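Local coordinates for protein transcriptional regulator (Enterococcus faecalis, PDB 3QFI) that is a putative transcriptional regulator that belongs to the LytR-CpsA-Psr family of bacterial proteins, at residues D65-K78 with I239-S251. Residues are numbered along the deposited sequence; the frame is centred on the assembly and turned at random.
Sequences DILTDIVGNDTQDK and IDDIYYQVLDPNS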
loop_
_atom_site.group_PDB
_atom_site.type_symbol
_atom_site.label_atom_id
_atom_site.label_comp_id
_atom_site.label_asym_id
_atom_site.label_seq_id
_atom_site.Cartn_x
_atom_site.Cartn_y
_atom_site.Cartn_z
ATOM N N ASP A 65 -9.415 -6.014 6.553
ATOM C CA ASP A 65 -10.136 -6.422 7.748
ATOM C C ASP A 65 -9.524 -5.882 9.039
ATOM O O ASP A 65 -9.978 -6.204 10.133
ATOM C CB ASP A 65 -10.212 -7.946 7.796
ATOM C CG ASP A 65 -10.919 -8.528 6.584
ATOM O OD1 ASP A 65 -10.468 -9.578 6.070
ATOM O OD2 ASP A 65 -11.939 -7.937 6.149
ATOM N N ILE A 66 -8.498 -5.055 8.928
ATOM C CA ILE A 66 -7.890 -4.535 10.136
ATOM C C ILE A 66 -8.858 -3.641 10.911
ATOM O O ILE A 66 -9.544 -2.782 10.334
ATOM C CB ILE A 66 -6.585 -3.793 9.815
ATOM C CG1 ILE A 66 -5.596 -4.793 9.192
ATOM C CG2 ILE A 66 -6.021 -3.157 11.075
ATOM C CD1 ILE A 66 -4.204 -4.260 8.954
ATOM N N LEU A 67 -8.939 -3.867 12.219
ATOM C CA LEU A 67 -9.839 -3.079 13.061
ATOM C C LEU A 67 -9.086 -1.887 13.620
ATOM O O LEU A 67 -8.031 -2.052 14.239
ATOM C CB LEU A 67 -10.374 -3.934 14.205
ATOM C CG LEU A 67 -11.455 -3.338 15.088
ATOM C CD1 LEU A 67 -12.747 -3.135 14.279
ATOM C CD2 LEU A 67 -11.709 -4.288 16.260
ATOM N N THR A 68 -9.623 -0.691 13.395
ATOM C CA THR A 68 -9.001 0.536 13.886
ATOM C C THR A 68 -10.019 1.664 14.053
ATOM O O THR A 68 -11.216 1.486 13.830
ATOM C CB THR A 68 -7.903 1.044 12.925
ATOM O OG1 THR A 68 -8.383 1.033 11.569
ATOM C CG2 THR A 68 -6.671 0.176 13.029
ATOM N N ASP A 69 -9.546 2.828 14.464
ATOM C CA ASP A 69 -10.451 3.936 14.605
ATOM C C ASP A 69 -10.620 4.523 13.213
ATOM O O ASP A 69 -9.643 4.673 12.466
ATOM C CB ASP A 69 -9.881 4.965 15.581
ATOM C CG ASP A 69 -9.944 4.488 17.017
ATOM O OD1 ASP A 69 -11.058 4.131 17.462
ATOM O OD2 ASP A 69 -8.895 4.456 17.706
ATOM N N ILE A 70 -11.865 4.800 12.840
ATOM C CA ILE A 70 -12.141 5.387 11.540
ATOM C C ILE A 70 -12.159 6.878 11.797
ATOM O O ILE A 70 -13.208 7.436 12.086
ATOM C CB ILE A 70 -13.522 4.974 10.999
ATOM C CG1 ILE A 70 -13.678 3.454 11.029
ATOM C CG2 ILE A 70 -13.689 5.506 9.575
ATOM C CD1 ILE A 70 -12.751 2.705 10.101
ATOM N N VAL A 71 -11.002 7.519 11.691
ATOM C CA VAL A 71 -10.892 8.948 11.964
ATOM C C VAL A 71 -11.908 9.779 11.186
ATOM O O VAL A 71 -11.964 9.752 9.957
ATOM C CB VAL A 71 -9.437 9.450 11.707
ATOM C CG1 VAL A 71 -9.298 10.922 12.074
ATOM C CG2 VAL A 71 -8.464 8.623 12.533
ATOM N N GLY A 72 -12.726 10.519 11.918
ATOM C CA GLY A 72 -13.738 11.313 11.261
ATOM C C GLY A 72 -15.115 10.671 11.337
ATOM O O GLY A 72 -16.115 11.379 11.244
ATOM N N ASN A 73 -15.191 9.351 11.499
ATOM C CA ASN A 73 -16.500 8.688 11.587
ATOM C C ASN A 73 -16.916 8.434 13.054
ATOM O O ASN A 73 -18.058 8.041 13.336
ATOM C CB ASN A 73 -16.483 7.366 10.806
ATOM C CG ASN A 73 -17.880 6.887 10.425
ATOM O OD1 ASN A 73 -18.601 7.559 9.680
ATOM N ND2 ASN A 73 -18.266 5.715 10.929
ATOM N N ASP A 74 -15.993 8.686 13.981
ATOM C CA ASP A 74 -16.244 8.496 15.409
ATOM C C ASP A 74 -16.699 7.081 15.733
ATOM O O ASP A 74 -17.577 6.866 16.570
ATOM C CB ASP A 74 -17.277 9.505 15.913
ATOM C CG ASP A 74 -16.653 10.845 16.274
ATOM O OD1 ASP A 74 -15.917 11.413 15.436
ATOM O OD2 ASP A 74 -16.896 11.336 17.395
ATOM N N THR A 75 -16.105 6.115 15.045
ATOM C CA THR A 75 -16.413 4.719 15.275
ATOM C C THR A 75 -15.134 3.941 15.002
ATOM O O THR A 75 -14.113 4.511 14.596
ATOM C CB THR A 75 -17.576 4.192 14.349
ATOM O OG1 THR A 75 -17.147 4.130 12.982
ATOM C CG2 THR A 75 -18.803 5.107 14.441
ATOM N N GLN A 76 -15.191 2.645 15.277
ATOM C CA GLN A 76 -14.082 1.736 15.052
ATOM C C GLN A 76 -14.654 0.701 14.121
ATOM O O GLN A 76 -15.601 0.007 14.489
ATOM C CB GLN A 76 -13.648 1.026 16.342
ATOM C CG GLN A 76 -12.900 1.882 17.356
ATOM C CD GLN A 76 -13.824 2.836 18.096
ATOM O OE1 GLN A 76 -14.716 2.407 18.833
ATOM N NE2 GLN A 76 -13.621 4.137 17.896
ATOM N N ASP A 77 -14.091 0.608 12.922
ATOM C CA ASP A 77 -14.546 -0.359 11.925
ATOM C C ASP A 77 -13.315 -0.950 11.258
ATOM O O ASP A 77 -12.195 -0.652 11.649
ATOM C CB ASP A 77 -15.411 0.333 10.864
ATOM C CG ASP A 77 -16.602 -0.503 10.448
ATOM O OD1 ASP A 77 -16.426 -1.720 10.189
ATOM O OD2 ASP A 77 -17.719 0.063 10.374
ATOM N N LYS A 78 -13.515 -1.799 10.255
ATOM C CA LYS A 78 -12.377 -2.360 9.536
ATOM C C LYS A 78 -11.900 -1.292 8.560
ATOM O O LYS A 78 -12.717 -0.661 7.892
ATOM C CB LYS A 78 -12.772 -3.637 8.784
ATOM C CG LYS A 78 -14.055 -3.538 7.991
ATOM C CD LYS A 78 -14.386 -4.860 7.317
ATOM C CE LYS A 78 -14.274 -6.022 8.282
ATOM N NZ LYS A 78 -14.564 -7.329 7.627
ATOM N N ILE A 239 -16.836 -9.962 15.600
ATOM C CA ILE A 239 -17.684 -9.217 16.517
ATOM C C ILE A 239 -19.147 -9.580 16.316
ATOM O O ILE A 239 -19.682 -10.441 17.013
ATOM C CB ILE A 239 -17.516 -7.704 16.325
ATOM C CG1 ILE A 239 -16.040 -7.337 16.415
ATOM C CG2 ILE A 239 -18.269 -6.954 17.411
ATOM C CD1 ILE A 239 -15.403 -7.730 17.721
ATOM N N ASP A 240 -19.800 -8.917 15.371
ATOM C CA ASP A 240 -21.196 -9.206 15.090
ATOM C C ASP A 240 -21.277 -10.132 13.880
ATOM O O ASP A 240 -21.832 -9.773 12.846
ATOM C CB ASP A 240 -21.985 -7.907 14.831
ATOM C CG ASP A 240 -21.296 -6.971 13.831
ATOM O OD1 ASP A 240 -21.986 -6.065 13.297
ATOM O OD2 ASP A 240 -20.071 -7.127 13.589
ATOM N N ASP A 241 -20.719 -11.330 14.026
ATOM C CA ASP A 241 -20.704 -12.328 12.964
ATOM C C ASP A 241 -19.856 -11.840 11.789
ATOM O O ASP A 241 -19.865 -12.433 10.704
ATOM C CB ASP A 241 -22.129 -12.648 12.488
ATOM C CG ASP A 241 -23.048 -13.118 13.627
ATOM O OD1 ASP A 241 -22.533 -13.515 14.703
ATOM O OD2 ASP A 241 -24.291 -13.102 13.438
ATOM N N ILE A 242 -19.122 -10.753 12.008
ATOM C CA ILE A 242 -18.253 -10.214 10.970
ATOM C C ILE A 242 -16.815 -10.510 11.339
ATOM O O ILE A 242 -16.446 -10.416 12.500
ATOM C CB ILE A 242 -18.431 -8.715 10.828
ATOM C CG1 ILE A 242 -19.872 -8.423 10.403
ATOM C CG2 ILE A 242 -17.426 -8.162 9.819
ATOM C CD1 ILE A 242 -20.126 -6.960 10.161
ATOM N N TYR A 243 -16.014 -10.883 10.349
ATOM C CA TYR A 243 -14.613 -11.218 10.575
ATOM C C TYR A 243 -13.694 -10.003 10.594
ATOM O O TYR A 243 -13.576 -9.292 9.593
ATOM C CB TYR A 243 -14.117 -12.184 9.492
ATOM C CG TYR A 243 -12.609 -12.309 9.418
ATOM C CD1 TYR A 243 -11.912 -13.141 10.281
ATOM C CD2 TYR A 243 -11.871 -11.555 8.503
ATOM C CE1 TYR A 243 -10.514 -13.219 10.234
ATOM C CE2 TYR A 243 -10.484 -11.627 8.453
ATOM C CZ TYR A 243 -9.812 -12.457 9.319
ATOM O OH TYR A 243 -8.437 -12.519 9.264
ATOM N N TYR A 244 -13.044 -9.753 11.724
ATOM C CA TYR A 244 -12.110 -8.635 11.800
ATOM C C TYR A 244 -10.761 -9.189 12.165
ATOM O O TYR A 244 -10.637 -10.348 12.532
ATOM C CB TYR A 244 -12.498 -7.621 12.871
ATOM C CG TYR A 244 -13.845 -6.996 12.695
ATOM C CD1 TYR A 244 -14.998 -7.666 13.091
ATOM C CD2 TYR A 244 -13.971 -5.713 12.168
ATOM C CE1 TYR A 244 -16.234 -7.076 12.975
ATOM C CE2 TYR A 244 -15.220 -5.112 12.046
ATOM C CZ TYR A 244 -16.343 -5.805 12.454
ATOM O OH TYR A 244 -17.584 -5.230 12.348
ATOM N N GLN A 245 -9.748 -8.346 12.063
ATOM C CA GLN A 245 -8.393 -8.737 12.412
ATOM C C GLN A 245 -7.871 -7.730 13.440
ATOM O O GLN A 245 -7.774 -6.529 13.156
ATOM C CB GLN A 245 -7.516 -8.741 11.155
ATOM C CG GLN A 245 -6.049 -9.017 11.401
ATOM C CD GLN A 245 -5.259 -9.064 10.114
ATOM O OE1 GLN A 245 -4.081 -8.701 10.082
ATOM N NE2 GLN A 245 -5.904 -9.517 9.035
ATOM N N VAL A 246 -7.568 -8.214 14.641
ATOM C CA VAL A 246 -7.060 -7.342 15.693
ATOM C C VAL A 246 -5.553 -7.426 15.687
ATOM O O VAL A 246 -4.986 -8.494 15.913
ATOM C CB VAL A 246 -7.546 -7.751 17.087
ATOM C CG1 VAL A 246 -6.940 -6.824 18.128
ATOM C CG2 VAL A 246 -9.051 -7.704 17.151
ATOM N N LEU A 247 -4.907 -6.296 15.433
ATOM C CA LEU A 247 -3.458 -6.247 15.372
ATOM C C LEU A 247 -2.792 -6.438 16.720
ATOM O O LEU A 247 -3.316 -6.042 17.767
ATOM C CB LEU A 247 -3.001 -4.918 14.760
ATOM C CG LEU A 247 -3.342 -4.669 13.288
ATOM C CD1 LEU A 247 -3.019 -3.232 12.927
ATOM C CD2 LEU A 247 -2.547 -5.622 12.405
ATOM N N ASP A 248 -1.631 -7.076 16.692
ATOM C CA ASP A 248 -0.887 -7.263 17.922
ATOM C C ASP A 248 -0.321 -5.883 18.208
ATOM O O ASP A 248 0.388 -5.315 17.393
ATOM C CB ASP A 248 0.235 -8.280 17.748
ATOM C CG ASP A 248 1.044 -8.449 19.017
ATOM O OD1 ASP A 248 1.719 -7.470 19.406
ATOM O OD2 ASP A 248 0.995 -9.542 19.633
ATOM N N PRO A 249 -0.628 -5.331 19.377
ATOM C CA PRO A 249 -0.138 -3.999 19.730
ATOM C C PRO A 249 1.382 -3.818 19.771
ATOM O O PRO A 249 1.905 -2.813 19.287
ATOM C CB PRO A 249 -0.793 -3.751 21.084
ATOM C CG PRO A 249 -0.826 -5.128 21.686
ATOM C CD PRO A 249 -1.323 -5.957 20.516
ATOM N N ASN A 250 2.079 -4.803 20.317
ATOM C CA ASN A 250 3.507 -4.729 20.458
ATOM C C ASN A 250 4.201 -4.896 19.042
ATOM O O ASN A 250 5.185 -4.252 18.708
ATOM C CB ASN A 250 3.948 -5.571 21.728
ATOM C CG ASN A 250 5.206 -6.347 21.497
ATOM O OD1 ASN A 250 5.369 -7.023 20.425
ATOM N ND2 ASN A 250 6.157 -6.265 22.469
ATOM N N SER A 251 3.595 -5.694 18.172
ATOM C CA SER A 251 4.143 -5.815 16.822
ATOM C C SER A 251 3.816 -4.518 16.070
ATOM O O SER A 251 4.581 -4.092 15.198
ATOM C CB SER A 251 3.527 -6.992 16.064
ATOM O OG SER A 251 3.766 -6.858 14.674
#
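Leu67 and Lys78, side by side on the hairpin of strands 67-70 and 75-78, form the two flanks of a cleft into which the ring of Tyr244 settles like a wedge. CD1 of Leu67 comes up obliquely to CD2 of Tyr244 at 3.5 Å, while CE of Lys78 approaches, also obliquely, from the opposite side of the ring, 3.9 Å from Tyr244 CD2. The lysine gets there because its chain bends at chi3 (48°), which brings the ammonium back toward strand 243-247. There NZ donates to the carbonyl O of Tyr243 at 2.9 Å and forms a salt bridge with OD2 of Asp65, met from above the carboxylate plane, so that two oxygens from different segments hold one charge. OD1 of that carboxylate lies in the plane of the Tyr243 ring at its edge, near CE2, the two flat groups standing 88° apart. Strand 67-70 of this hairpin runs at 89° to strand 243-247 of a second antiparallel hairpin, whose other strand is 234-238, and the backbones join at a single beta bridge between Ile66 and Gln245. Gln245 N donates to Asp65 O, and Leu67 N to Gln245 O at 3.1 Å. Beyond the bridge the packing turns apolar: CG2 of Ile66, set anti to its backbone N, fits against the isopropyl end of Leu247, with CD1 of that leucine 3.5 Å away. Leu247 also rests on Leu98 of helix 80-98, and Leu67 on Phe282.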